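Local coordinates for protein ferredoxin component of dioxygenase (Sphingobium yanoikuyae, PDB 2I7F) that carries a Rieske-type [2Fe-2S] cluster and probably passes electrons to the terminal oxygenase of a biphenyl dioxygenase system, at residues P27-Y32 with V40-C45; G69-A74 with I85-Y90; N3-C8 with V21-M26; C45-A50 with P65-S70; V13-P18 with V31-G36. All blocks are in the same frame, centred on the assembly; numbering follows the deposited sequence.

In the fold
The five contacts run from the bound [2Fe-2S] cluster into the six-stranded antiparallel sheet of the domain. Contact 4 is the cluster site itself, formed by two loops. Contact 1, the hairpin of strands 29-34 and 37-42, leads straight into it, because C45 ends one and begins the other; their centres lie about 13 Å apart. Contact 2, about 11 Å from contact 4 between centres, backs the site: F71 packs near C45, and I85 O takes a hydrogen bond from T46 OG1. Contacts 3 and 5 lie farther off, each with its nearest atoms about 8 Å from contact 4. They touch one another through C8 and V13, and contact 5 shares V31 and Y32 with contact 1.

Contact 1 (P27-Y32 with V40-C45); sequences PALAVY and VTDNLC. With FES (Fe2/s2 (inorganic) cluster), chain D.
A30 and T41 face each other as a hydrogen-bonded pair of the antiparallel hairpin, their backbones joined both ways: A30 N gives to T41 O at 2.8 Å, and T41 N gives to A30 O at 3.0 Å. Past the strand end the ladder is extended by N43 N, which donates to A28 O at 2.9 Å; a water also donates to A28 O and accepts from L44 N. The T41 hydroxyl sits between two partners. Y32 OH, arriving with its ring edge-on, donates to T41 OG1 at 2.6 Å, and T41 OG1 in turn donates to D42 O at 2.7 Å. A chi1 of 79° sets OG1 between the backbone N and carbonyl carbon, within reach of both. A valine here would probably leave the buried Y32 hydroxyl without its acceptor and D42 O without this donor. D42 OD1 is taken by Y90 OH, while V31 CG2 and V40 CG2 pack at 4.2 Å on a non-hydrogen-bonded pair. At the far end C45 SG binds one cluster iron. On its outer sides the hairpin is flanked by strand 19-21, which bonds to L29 and V31, and by strand 89-95, whose Y90 bonds to V40, with K88 just before that strand bonding to D42.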
# COMPACT_ATOMS: atom_id res chain seq x y z
N PRO A 27 -4.02 -10.66 3.33
CA PRO A 27 -4.99 -9.85 2.63
C PRO A 27 -4.35 -9.18 1.44
O PRO A 27 -3.16 -8.99 1.42
CB PRO A 27 -5.45 -8.81 3.68
CG PRO A 27 -4.65 -9.03 4.89
CD PRO A 27 -3.80 -10.22 4.73
N ALA A 28 -5.13 -8.81 0.44
CA ALA A 28 -4.57 -8.10 -0.70
C ALA A 28 -3.68 -6.98 -0.17
O ALA A 28 -4.06 -6.31 0.80
CB ALA A 28 -5.67 -7.54 -1.61
N LEU A 29 -2.51 -6.79 -0.79
CA LEU A 29 -1.49 -5.81 -0.37
C LEU A 29 -1.21 -4.82 -1.47
O LEU A 29 -1.38 -5.13 -2.63
CB LEU A 29 -0.20 -6.50 0.01
CG LEU A 29 -0.22 -7.51 1.19
CD1 LEU A 29 1.12 -8.24 1.20
CD2 LEU A 29 -0.51 -6.84 2.51
N ALA A 30 -0.83 -3.60 -1.08
CA ALA A 30 -0.52 -2.52 -1.98
C ALA A 30 0.90 -2.13 -1.66
O ALA A 30 1.23 -1.91 -0.52
CB ALA A 30 -1.43 -1.37 -1.77
N VAL A 31 1.73 -2.02 -2.69
CA VAL A 31 3.11 -1.58 -2.54
C VAL A 31 3.32 -0.23 -3.26
O VAL A 31 2.94 -0.06 -4.42
CB VAL A 31 4.08 -2.64 -3.09
CG1 VAL A 31 5.54 -2.27 -2.78
CG2 VAL A 31 3.73 -4.00 -2.53
N TYR A 32 3.94 0.72 -2.55
CA TYR A 32 4.15 2.07 -3.01
C TYR A 32 5.60 2.50 -2.94
O TYR A 32 6.35 2.06 -2.07
CB TYR A 32 3.36 3.07 -2.19
CG TYR A 32 1.97 2.71 -1.82
CD1 TYR A 32 1.73 1.82 -0.78
CD2 TYR A 32 0.87 3.30 -2.43
CE1 TYR A 32 0.49 1.52 -0.38
CE2 TYR A 32 -0.44 2.98 -2.00
CZ TYR A 32 -0.61 2.10 -0.98
OH TYR A 32 -1.88 1.73 -0.51
N VAL A 40 4.20 -0.40 2.37
CA VAL A 40 3.25 -1.49 2.11
C VAL A 40 2.04 -1.30 3.05
O VAL A 40 2.20 -1.12 4.28
CB VAL A 40 3.91 -2.91 2.29
CG1 VAL A 40 2.86 -4.07 2.11
CG2 VAL A 40 5.09 -3.08 1.30
N THR A 41 0.85 -1.31 2.44
CA THR A 41 -0.44 -1.25 3.13
C THR A 41 -1.34 -2.39 2.65
O THR A 41 -1.11 -2.94 1.59
CB THR A 41 -1.18 0.12 2.94
OG1 THR A 41 -1.84 0.20 1.65
CG2 THR A 41 -0.26 1.32 3.13
N ASP A 42 -2.37 -2.74 3.41
CA ASP A 42 -3.51 -3.43 2.82
C ASP A 42 -4.04 -2.69 1.57
O ASP A 42 -3.97 -1.48 1.47
CB ASP A 42 -4.63 -3.62 3.83
CG ASP A 42 -4.37 -4.76 4.80
OD1 ASP A 42 -3.36 -5.47 4.63
OD2 ASP A 42 -5.16 -4.93 5.75
N ASN A 43 -4.51 -3.43 0.59
CA ASN A 43 -5.04 -2.83 -0.65
C ASN A 43 -6.55 -2.51 -0.56
O ASN A 43 -7.02 -1.53 -1.17
CB ASN A 43 -4.75 -3.78 -1.81
CG ASN A 43 -4.67 -3.12 -3.13
OD1 ASN A 43 -4.55 -3.80 -4.18
ND2 ASN A 43 -4.73 -1.80 -3.13
N LEU A 44 -7.32 -3.33 0.16
CA LEU A 44 -8.75 -3.09 0.28
C LEU A 44 -8.99 -1.81 1.13
O LEU A 44 -8.63 -1.76 2.30
CB LEU A 44 -9.50 -4.31 0.92
CG LEU A 44 -11.04 -4.33 0.78
CD1 LEU A 44 -11.46 -4.57 -0.70
CD2 LEU A 44 -11.70 -5.34 1.72
N CYS A 45 -9.58 -0.80 0.50
CA CYS A 45 -10.10 0.37 1.20
C CYS A 45 -10.92 -0.09 2.42
O CYS A 45 -11.57 -1.13 2.37
CB CYS A 45 -10.99 1.22 0.31
SG CYS A 45 -11.36 2.77 1.13
FE1 FES D . -15.25 4.58 -0.10
FE2 FES D . -12.64 3.78 -0.51
S1 FES D . -13.42 5.72 0.22
S2 FES D . -14.53 2.61 -0.84
O HOH W 1 -6.59 -6.05 1.66

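Contact 2 (G69-A74 with I85-Y90); sequences GSFDIA and IPIKTY
The F71 ring meets I87 and I85 where strand 70-72, an edge strand of the three-stranded cluster-binding sheet of the Rieske fold, faces the chain leading into strand 89-95. I87 CB lies over one face of the ring, 4.0 Å from its centroid and 22° off the normal, a CH-pi contact displaced toward the rim on the CD1 side. I87 CG2 follows over the same side, 3.9 Å from F71 CD1. At the edge, the I85 carbonyl has its O in the ring plane, 3.4 Å from F71 CE1. With CG anti to the carbonyl carbon (chi1 -57°), the phenylalanine ring is carried toward the 85-87 chain, where its face meets I87 CB, and the two side chains cross at about a right angle.

The next shell fixes these pieces. I85 O also accepts a hydrogen bond from T46 OG1, which ties this carbonyl to the loop of the cluster ligands, and F71 itself touches T46 and C83. Backbone bonds link F71 to I62 and I87 to G76, so each of the two chains is held by a neighbour of its own. Farther along, D72 pairs with K79 in a salt bridge and I73 packs on Y32 and F39. The contact thins out at its end, where T89 CG2 stands 4.1 Å from I73 O.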
# COMPACT_ATOMS: atom_id res chain seq x y z
N GLY A 69 -12.14 9.35 -0.85
CA GLY A 69 -11.48 8.94 0.36
C GLY A 69 -9.99 8.89 0.14
O GLY A 69 -9.55 8.74 -0.97
N SER A 70 -9.21 9.03 1.21
CA SER A 70 -7.76 8.94 1.12
C SER A 70 -7.14 8.48 2.42
O SER A 70 -7.75 8.62 3.51
CB SER A 70 -7.17 10.29 0.70
OG SER A 70 -7.07 11.18 1.80
N PHE A 71 -5.93 7.93 2.29
CA PHE A 71 -5.05 7.54 3.37
C PHE A 71 -3.65 8.07 3.21
O PHE A 71 -3.18 8.34 2.10
CB PHE A 71 -4.90 6.00 3.47
CG PHE A 71 -6.19 5.29 3.65
CD1 PHE A 71 -6.69 5.02 4.92
CD2 PHE A 71 -6.92 4.89 2.52
CE1 PHE A 71 -7.90 4.40 5.08
CE2 PHE A 71 -8.11 4.24 2.68
CZ PHE A 71 -8.60 3.99 3.95
N ASP A 72 -2.96 8.18 4.33
CA ASP A 72 -1.52 8.46 4.34
C ASP A 72 -0.77 7.13 4.17
O ASP A 72 -0.83 6.25 5.03
CB ASP A 72 -1.13 9.16 5.66
CG ASP A 72 0.28 9.66 5.65
OD1 ASP A 72 1.16 8.89 5.21
OD2 ASP A 72 0.53 10.79 6.11
N ILE A 73 -0.07 6.99 3.04
CA ILE A 73 0.64 5.74 2.71
C ILE A 73 1.62 5.31 3.79
O ILE A 73 1.71 4.12 4.15
CB ILE A 73 1.43 5.85 1.38
CG1 ILE A 73 0.47 5.96 0.18
CG2 ILE A 73 2.43 4.62 1.25
CD1 ILE A 73 0.96 6.77 -1.02
N ALA A 74 2.34 6.29 4.31
CA ALA A 74 3.47 6.09 5.24
C ALA A 74 3.00 5.82 6.66
O ALA A 74 3.66 5.05 7.38
CB ALA A 74 4.40 7.30 5.23
N ILE A 85 -11.36 4.59 9.21
CA ILE A 85 -10.64 3.47 9.84
C ILE A 85 -9.25 3.42 9.20
O ILE A 85 -9.15 3.28 7.98
CB ILE A 85 -11.36 2.12 9.59
CG1 ILE A 85 -12.77 2.09 10.21
CG2 ILE A 85 -10.53 0.95 10.12
CD1 ILE A 85 -13.67 0.96 9.65
N PRO A 86 -8.18 3.54 9.99
CA PRO A 86 -6.84 3.52 9.37
C PRO A 86 -6.58 2.24 8.56
O PRO A 86 -7.02 1.16 8.95
CB PRO A 86 -5.90 3.62 10.57
CG PRO A 86 -6.69 4.34 11.54
CD PRO A 86 -8.05 3.76 11.44
N ILE A 87 -5.85 2.38 7.46
CA ILE A 87 -5.40 1.27 6.63
C ILE A 87 -4.28 0.58 7.43
O ILE A 87 -3.55 1.22 8.19
CB ILE A 87 -5.01 1.76 5.15
CG1 ILE A 87 -4.97 0.65 4.12
CG2 ILE A 87 -3.70 2.48 5.12
CD1 ILE A 87 -6.27 -0.06 3.84
N LYS A 88 -4.23 -0.74 7.36
CA LYS A 88 -3.12 -1.49 7.94
C LYS A 88 -1.87 -1.24 7.12
O LYS A 88 -1.91 -1.33 5.90
CB LYS A 88 -3.43 -2.98 7.95
CG LYS A 88 -2.29 -3.90 8.39
CD LYS A 88 -2.21 -3.99 9.85
CE LYS A 88 -1.29 -5.11 10.29
NZ LYS A 88 -0.99 -4.87 11.72
N THR A 89 -0.78 -0.93 7.82
CA THR A 89 0.57 -0.81 7.26
C THR A 89 1.45 -1.97 7.75
O THR A 89 1.13 -2.66 8.71
CB THR A 89 1.23 0.58 7.63
OG1 THR A 89 1.57 0.63 9.03
CG2 THR A 89 0.33 1.77 7.27
N TYR A 90 2.55 -2.19 7.03
CA TYR A 90 3.49 -3.25 7.33
C TYR A 90 4.90 -2.67 7.27
O TYR A 90 5.20 -1.89 6.37
CB TYR A 90 3.36 -4.43 6.30
CG TYR A 90 1.97 -5.08 6.29
CD1 TYR A 90 0.95 -4.56 5.51
CD2 TYR A 90 1.69 -6.17 7.06
CE1 TYR A 90 -0.29 -5.12 5.49
CE2 TYR A 90 0.43 -6.73 7.06
CZ TYR A 90 -0.56 -6.21 6.27
OH TYR A 90 -1.78 -6.83 6.28

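Contact 3 (N3-C8 with V21-M26); sequences NKLRLC and VYQEKM
L5 and Q23 meet where strand 4-9, an edge of the six-stranded antiparallel sheet, is covered by the loop after strand 19-21, with its type I turn from Q23 to M26 closed by M26 N to Q23 O at 3.0 Å. Q23 can be followed outward. Its CB lies near L7 CD2, and CG, set anti to the backbone N (chi1 -155°), reaches the same methyl at 4.1 Å and passes R6 O at 4.0 Å. A bend at chi2 then turns the amide across the end of L5, so that Q23 CD stands 3.9 Å from L5 CD1 and is close to CD2 as well. The two side chains cross at about a right angle. An alanine in place of Q23 would probably uncover the L5 methyls and the L7 CD2 methyl on this side.

L5 has further cover from the turn: K25 CE rests on its CD2 at 3.6 Å, and M26 CG comes to 3.9 Å from its CD1. M26, the last residue of the turn, also packs on Y90 and I101, while L7 leans on L29 and I101, so L7 packs within the main sheet, while L5 is covered by the turn. At the other end V21 CG1 lies 3.9 Å from L7 CB, and V21 CG2 sits 4.0 Å from C8 CB.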
# COMPACT_ATOMS: atom_id res chain seq x y z
N ASN A 3 9.64 -15.86 9.17
CA ASN A 3 10.49 -14.65 8.98
C ASN A 3 9.87 -13.80 7.87
O ASN A 3 8.84 -13.19 8.13
CB ASN A 3 11.95 -15.04 8.71
CG ASN A 3 12.95 -13.86 8.92
OD1 ASN A 3 14.18 -14.04 8.78
ND2 ASN A 3 12.42 -12.68 9.28
N LYS A 4 10.42 -13.78 6.65
CA LYS A 4 10.03 -12.80 5.64
C LYS A 4 9.31 -13.37 4.41
O LYS A 4 9.55 -14.50 3.99
CB LYS A 4 11.23 -11.98 5.19
CG LYS A 4 11.97 -11.39 6.39
CD LYS A 4 12.56 -10.06 6.13
CE LYS A 4 13.26 -9.53 7.37
NZ LYS A 4 12.39 -9.32 8.54
N LEU A 5 8.42 -12.54 3.87
CA LEU A 5 7.64 -12.85 2.68
C LEU A 5 8.05 -11.90 1.60
O LEU A 5 8.01 -10.71 1.82
CB LEU A 5 6.14 -12.62 2.93
CG LEU A 5 5.42 -13.53 3.93
CD1 LEU A 5 3.93 -13.15 4.09
CD2 LEU A 5 5.62 -14.95 3.44
N ARG A 6 8.47 -12.40 0.44
CA ARG A 6 8.72 -11.55 -0.73
C ARG A 6 7.41 -11.11 -1.41
O ARG A 6 6.56 -11.94 -1.70
CB ARG A 6 9.60 -12.27 -1.74
CG ARG A 6 10.99 -12.45 -1.22
CD ARG A 6 11.89 -13.21 -2.14
NE ARG A 6 11.38 -14.54 -2.31
CZ ARG A 6 11.98 -15.50 -2.99
NH1 ARG A 6 13.14 -15.28 -3.60
NH2 ARG A 6 11.42 -16.70 -3.03
N LEU A 7 7.26 -9.81 -1.67
CA LEU A 7 6.06 -9.27 -2.33
C LEU A 7 6.25 -9.03 -3.82
O LEU A 7 5.44 -9.48 -4.63
CB LEU A 7 5.52 -8.00 -1.62
CG LEU A 7 5.30 -8.18 -0.12
CD1 LEU A 7 4.76 -6.87 0.54
CD2 LEU A 7 4.37 -9.37 0.15
N CYS A 8 7.37 -8.40 -4.18
CA CYS A 8 7.62 -7.97 -5.55
C CYS A 8 8.99 -7.38 -5.57
O CYS A 8 9.54 -7.04 -4.53
CB CYS A 8 6.56 -6.95 -6.03
SG CYS A 8 6.53 -5.30 -5.24
N VAL A 21 -0.16 -6.62 -4.94
CA VAL A 21 0.49 -7.89 -4.71
C VAL A 21 -0.47 -8.76 -3.98
O VAL A 21 -1.03 -8.32 -3.02
CB VAL A 21 1.73 -7.70 -3.87
CG1 VAL A 21 2.26 -9.05 -3.41
CG2 VAL A 21 2.79 -6.87 -4.68
N TYR A 22 -0.69 -9.98 -4.45
CA TYR A 22 -1.59 -10.91 -3.79
C TYR A 22 -0.79 -12.08 -3.33
O TYR A 22 -0.53 -12.99 -4.10
CB TYR A 22 -2.67 -11.41 -4.75
CG TYR A 22 -3.67 -10.34 -5.12
CD1 TYR A 22 -3.36 -9.35 -6.07
CD2 TYR A 22 -4.94 -10.32 -4.54
CE1 TYR A 22 -4.32 -8.34 -6.39
CE2 TYR A 22 -5.88 -9.34 -4.87
CZ TYR A 22 -5.58 -8.36 -5.78
OH TYR A 22 -6.56 -7.45 -6.08
N GLN A 23 -0.40 -12.07 -2.07
CA GLN A 23 0.48 -13.07 -1.52
C GLN A 23 -0.45 -14.01 -0.74
O GLN A 23 -1.39 -13.56 -0.08
CB GLN A 23 1.63 -12.39 -0.70
CG GLN A 23 2.94 -13.19 -0.55
CD GLN A 23 2.87 -14.31 0.51
OE1 GLN A 23 3.54 -15.35 0.39
NE2 GLN A 23 2.06 -14.11 1.55
N GLU A 24 -0.24 -15.31 -0.90
CA GLU A 24 -1.19 -16.29 -0.43
C GLU A 24 -1.44 -16.26 1.09
O GLU A 24 -2.55 -16.55 1.54
CB GLU A 24 -0.87 -17.70 -0.94
CG GLU A 24 0.47 -18.31 -0.55
CD GLU A 24 0.70 -19.65 -1.25
OE1 GLU A 24 1.68 -19.74 -2.04
OE2 GLU A 24 -0.09 -20.61 -1.02
N LYS A 25 -0.48 -15.83 1.89
CA LYS A 25 -0.75 -15.78 3.33
C LYS A 25 -1.64 -14.56 3.80
O LYS A 25 -2.20 -14.57 4.89
CB LYS A 25 0.58 -15.89 4.10
CG LYS A 25 1.12 -17.34 4.13
CD LYS A 25 2.56 -17.46 4.66
CE LYS A 25 3.58 -17.88 3.56
NZ LYS A 25 4.73 -18.72 4.11
N MET A 26 -1.82 -13.58 2.93
CA MET A 26 -2.17 -12.25 3.34
C MET A 26 -3.43 -11.69 2.70
O MET A 26 -3.87 -12.14 1.63
CB MET A 26 -1.02 -11.33 2.95
CG MET A 26 0.32 -11.66 3.53
SD MET A 26 0.43 -11.66 5.31
CE MET A 26 0.14 -9.95 5.66

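Contact 4 (C45-A50 with P65-S70); sequences CTHGNA and PFHGGS. With FES (Fe2/s2 (inorganic) cluster), chain D.
The Rieske cluster site is built from two loops, each giving one cysteine and one histidine to the [2Fe-2S] cluster. H47 and H67 share one iron, their ND1 atoms 2.2 Å and 2.1 Å from FE1; the other iron, FE2, is held by C45 SG and by C64. The imidazole planes stand at 89° to each other. Both ND1 atoms point at the metal, and their 3.3 Å separation follows from the shared iron; it is no hydrogen bond. H47 reaches FE1 with CG anti to its backbone N (chi1 -180°). C45 SG, besides its iron, accepts a bond from H47 N at 3.4 Å, nearly straight at 164°, so the cysteine and histidine of one loop are tied together. Beside the metal the loops pack through A50, whose CB touches P65 CG at 3.8 Å and F66 CD2 at 3.9 Å. Glycines bring the backbone close to the sulfides: a side chain on G48 or G69 would run into S2 or S1. P82 packs against both histidines from a third loop. With two histidine nitrogens on one iron and two cysteine sulfurs on the other, the ligand set is asymmetric, and as in other Rieske proteins the histidine-bound iron is probably the one that becomes ferrous on reduction.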
# COMPACT_ATOMS: atom_id res chain seq x y z
N CYS A 45 -9.58 -0.80 0.50
CA CYS A 45 -10.10 0.37 1.20
C CYS A 45 -10.92 -0.09 2.42
O CYS A 45 -11.57 -1.13 2.37
CB CYS A 45 -10.99 1.22 0.31
SG CYS A 45 -11.36 2.77 1.13
N THR A 46 -10.80 0.66 3.52
CA THR A 46 -11.49 0.31 4.77
C THR A 46 -12.92 0.80 4.72
O THR A 46 -13.74 0.43 5.56
CB THR A 46 -10.79 0.87 6.08
OG1 THR A 46 -10.80 2.30 6.05
CG2 THR A 46 -9.36 0.33 6.29
N HIS A 47 -13.24 1.63 3.73
CA HIS A 47 -14.57 2.17 3.59
C HIS A 47 -15.47 1.36 2.67
O HIS A 47 -16.70 1.33 2.84
CB HIS A 47 -14.50 3.62 3.16
CG HIS A 47 -15.84 4.23 3.01
ND1 HIS A 47 -16.43 4.42 1.78
CD2 HIS A 47 -16.76 4.59 3.93
CE1 HIS A 47 -17.64 4.92 1.95
NE2 HIS A 47 -17.87 5.01 3.25
N GLY A 48 -14.89 0.68 1.70
CA GLY A 48 -15.69 -0.17 0.83
C GLY A 48 -14.88 -1.12 -0.02
O GLY A 48 -13.73 -1.41 0.26
N ASN A 49 -15.52 -1.63 -1.07
CA ASN A 49 -14.92 -2.64 -1.92
C ASN A 49 -14.25 -1.95 -3.12
O ASN A 49 -14.79 -1.92 -4.21
CB ASN A 49 -15.98 -3.66 -2.39
CG ASN A 49 -16.50 -4.56 -1.28
OD1 ASN A 49 -15.75 -5.04 -0.45
ND2 ASN A 49 -17.81 -4.81 -1.30
N ALA A 50 -13.08 -1.35 -2.86
CA ALA A 50 -12.20 -0.80 -3.88
C ALA A 50 -10.78 -1.13 -3.45
O ALA A 50 -10.53 -1.34 -2.26
CB ALA A 50 -12.37 0.69 -3.99
N PRO A 65 -10.26 4.93 -5.39
CA PRO A 65 -11.03 5.16 -6.61
C PRO A 65 -12.51 5.56 -6.43
O PRO A 65 -13.14 6.01 -7.38
CB PRO A 65 -10.88 3.83 -7.37
CG PRO A 65 -10.50 2.85 -6.43
CD PRO A 65 -9.73 3.55 -5.33
N PHE A 66 -13.05 5.36 -5.23
CA PHE A 66 -14.42 5.81 -4.88
C PHE A 66 -14.37 6.94 -3.84
O PHE A 66 -13.43 7.05 -3.05
CB PHE A 66 -15.22 4.68 -4.22
CG PHE A 66 -15.80 3.66 -5.17
CD1 PHE A 66 -16.44 4.03 -6.34
CD2 PHE A 66 -15.81 2.33 -4.82
CE1 PHE A 66 -17.03 3.07 -7.15
CE2 PHE A 66 -16.39 1.37 -5.63
CZ PHE A 66 -17.02 1.74 -6.80
N HIS A 67 -15.37 7.81 -3.94
CA HIS A 67 -15.89 8.69 -2.84
C HIS A 67 -14.98 9.86 -2.43
O HIS A 67 -15.38 10.70 -1.61
CB HIS A 67 -16.30 7.91 -1.57
CG HIS A 67 -17.13 6.67 -1.82
ND1 HIS A 67 -16.78 5.45 -1.29
CD2 HIS A 67 -18.30 6.48 -2.46
CE1 HIS A 67 -17.69 4.55 -1.64
NE2 HIS A 67 -18.62 5.15 -2.35
N GLY A 68 -13.77 9.89 -2.97
CA GLY A 68 -12.80 10.90 -2.60
C GLY A 68 -12.02 10.57 -1.33
O GLY A 68 -11.29 11.42 -0.83
N GLY A 69 -12.14 9.35 -0.85
CA GLY A 69 -11.48 8.94 0.36
C GLY A 69 -9.99 8.89 0.14
O GLY A 69 -9.55 8.74 -0.97
N SER A 70 -9.21 9.03 1.21
CA SER A 70 -7.76 8.94 1.12
C SER A 70 -7.14 8.48 2.42
O SER A 70 -7.75 8.62 3.51
CB SER A 70 -7.17 10.29 0.70
OG SER A 70 -7.07 11.18 1.80
FE1 FES D . -15.25 4.58 -0.10
FE2 FES D . -12.64 3.78 -0.51
S1 FES D . -13.42 5.72 0.22
S2 FES D . -14.53 2.61 -0.84

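Contact 5 (V13-P18 with V31-G36); sequences VKDGEP and VYNVDG
N33 reaches across from strand 29-34 to V13 in the loop before strand 19-21, where a type II turn from K14 to E17 lies against the end of the strand in the Rieske domain's six-stranded sheet. Among the hydrogen bonds, N33 ND2 gives to V13 O at 3.1 Å, the acceptor almost in the amide plane. The other end of that amide turns back on its own chain: OD1 accepts from G36 N at 2.7 Å in an Asx motif, so both ends of the group are bonded and its rotation is fixed. D15 OD2 takes D35 N at 2.7 Å, met from above the carboxylate plane; CG anti to the backbone N (chi1 -166°) carries the acid across. One water bridges the backbones, donating to K14 O and accepting from N33 N. A CA-H...O contact from D15 CA to N33 O is 3.2 Å long, with 159° at the hydrogen, and N33 O is also bonded to Q57 of strand 56-58.

Apolar contacts lie on both faces of the strand. On one, V13 CG2 lies 3.8 Å from V31 CG1, the two valines crossing at about a right angle with C8 alongside; on the other, P18 CB rests obliquely against the Y32 ring, 3.6 Å from CD2.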
# COMPACT_ATOMS: atom_id res chain seq x y z
N VAL A 13 8.32 -1.13 -8.63
CA VAL A 13 7.50 -0.13 -7.96
C VAL A 13 8.00 1.27 -8.27
O VAL A 13 8.94 1.74 -7.65
CB VAL A 13 7.46 -0.34 -6.43
CG1 VAL A 13 6.30 0.49 -5.83
CG2 VAL A 13 7.36 -1.84 -6.09
N LYS A 14 7.32 1.95 -9.21
CA LYS A 14 7.59 3.34 -9.56
C LYS A 14 6.77 4.32 -8.71
O LYS A 14 5.61 4.04 -8.38
CB LYS A 14 7.26 3.58 -11.05
CG LYS A 14 8.24 2.95 -12.03
CD LYS A 14 7.76 1.62 -12.65
CE LYS A 14 6.60 1.80 -13.65
NZ LYS A 14 5.25 1.35 -13.09
N ASP A 15 7.39 5.47 -8.37
CA ASP A 15 6.70 6.57 -7.65
C ASP A 15 5.54 6.96 -8.50
O ASP A 15 5.71 7.24 -9.68
CB ASP A 15 7.62 7.81 -7.45
CG ASP A 15 7.06 8.83 -6.40
OD1 ASP A 15 5.84 8.95 -6.16
OD2 ASP A 15 7.88 9.54 -5.80
N GLY A 16 4.35 6.94 -7.90
CA GLY A 16 3.14 7.36 -8.57
C GLY A 16 2.34 6.22 -9.12
O GLY A 16 1.23 6.43 -9.56
N GLU A 17 2.90 5.00 -9.13
CA GLU A 17 2.24 3.83 -9.72
C GLU A 17 2.32 2.61 -8.78
O GLU A 17 3.16 1.74 -8.94
CB GLU A 17 2.85 3.51 -11.10
CG GLU A 17 2.99 4.77 -12.01
CD GLU A 17 3.71 4.53 -13.31
OE1 GLU A 17 3.99 3.32 -13.60
OE2 GLU A 17 3.98 5.54 -14.05
N PRO A 18 1.46 2.59 -7.74
CA PRO A 18 1.50 1.46 -6.82
C PRO A 18 1.14 0.11 -7.44
O PRO A 18 0.43 0.05 -8.47
CB PRO A 18 0.51 1.83 -5.71
CG PRO A 18 -0.24 2.97 -6.15
CD PRO A 18 0.43 3.57 -7.38
N VAL A 31 1.73 -2.02 -2.69
CA VAL A 31 3.11 -1.58 -2.54
C VAL A 31 3.32 -0.23 -3.26
O VAL A 31 2.94 -0.06 -4.42
CB VAL A 31 4.08 -2.64 -3.09
CG1 VAL A 31 5.54 -2.27 -2.78
CG2 VAL A 31 3.73 -4.00 -2.53
N TYR A 32 3.94 0.72 -2.55
CA TYR A 32 4.15 2.07 -3.01
C TYR A 32 5.60 2.50 -2.94
O TYR A 32 6.35 2.06 -2.07
CB TYR A 32 3.36 3.07 -2.19
CG TYR A 32 1.97 2.71 -1.82
CD1 TYR A 32 1.73 1.82 -0.78
CD2 TYR A 32 0.87 3.30 -2.43
CE1 TYR A 32 0.49 1.52 -0.38
CE2 TYR A 32 -0.44 2.98 -2.00
CZ TYR A 32 -0.61 2.10 -0.98
OH TYR A 32 -1.88 1.73 -0.51
N ASN A 33 5.95 3.42 -3.84
CA ASN A 33 7.20 4.12 -3.82
C ASN A 33 6.83 5.61 -3.67
O ASN A 33 6.17 6.18 -4.55
CB ASN A 33 7.95 3.83 -5.12
CG ASN A 33 9.15 4.77 -5.40
OD1 ASN A 33 9.42 5.72 -4.68
ND2 ASN A 33 9.84 4.49 -6.49
N VAL A 34 7.20 6.18 -2.53
CA VAL A 34 7.06 7.59 -2.23
C VAL A 34 8.46 8.22 -2.25
O VAL A 34 9.30 7.98 -1.38
CB VAL A 34 6.34 7.82 -0.84
CG1 VAL A 34 6.36 9.31 -0.45
CG2 VAL A 34 4.90 7.25 -0.86
N ASP A 35 8.74 9.00 -3.28
CA ASP A 35 10.03 9.69 -3.43
C ASP A 35 11.25 8.78 -3.28
O ASP A 35 12.27 9.17 -2.72
CB ASP A 35 10.11 10.86 -2.44
CG ASP A 35 11.19 11.86 -2.81
OD1 ASP A 35 11.39 12.14 -4.02
OD2 ASP A 35 11.86 12.39 -1.87
N GLY A 36 11.15 7.56 -3.78
CA GLY A 36 12.26 6.64 -3.77
C GLY A 36 12.31 5.69 -2.60
O GLY A 36 13.26 4.90 -2.52
O HOH W 2 3.97 3.83 -5.92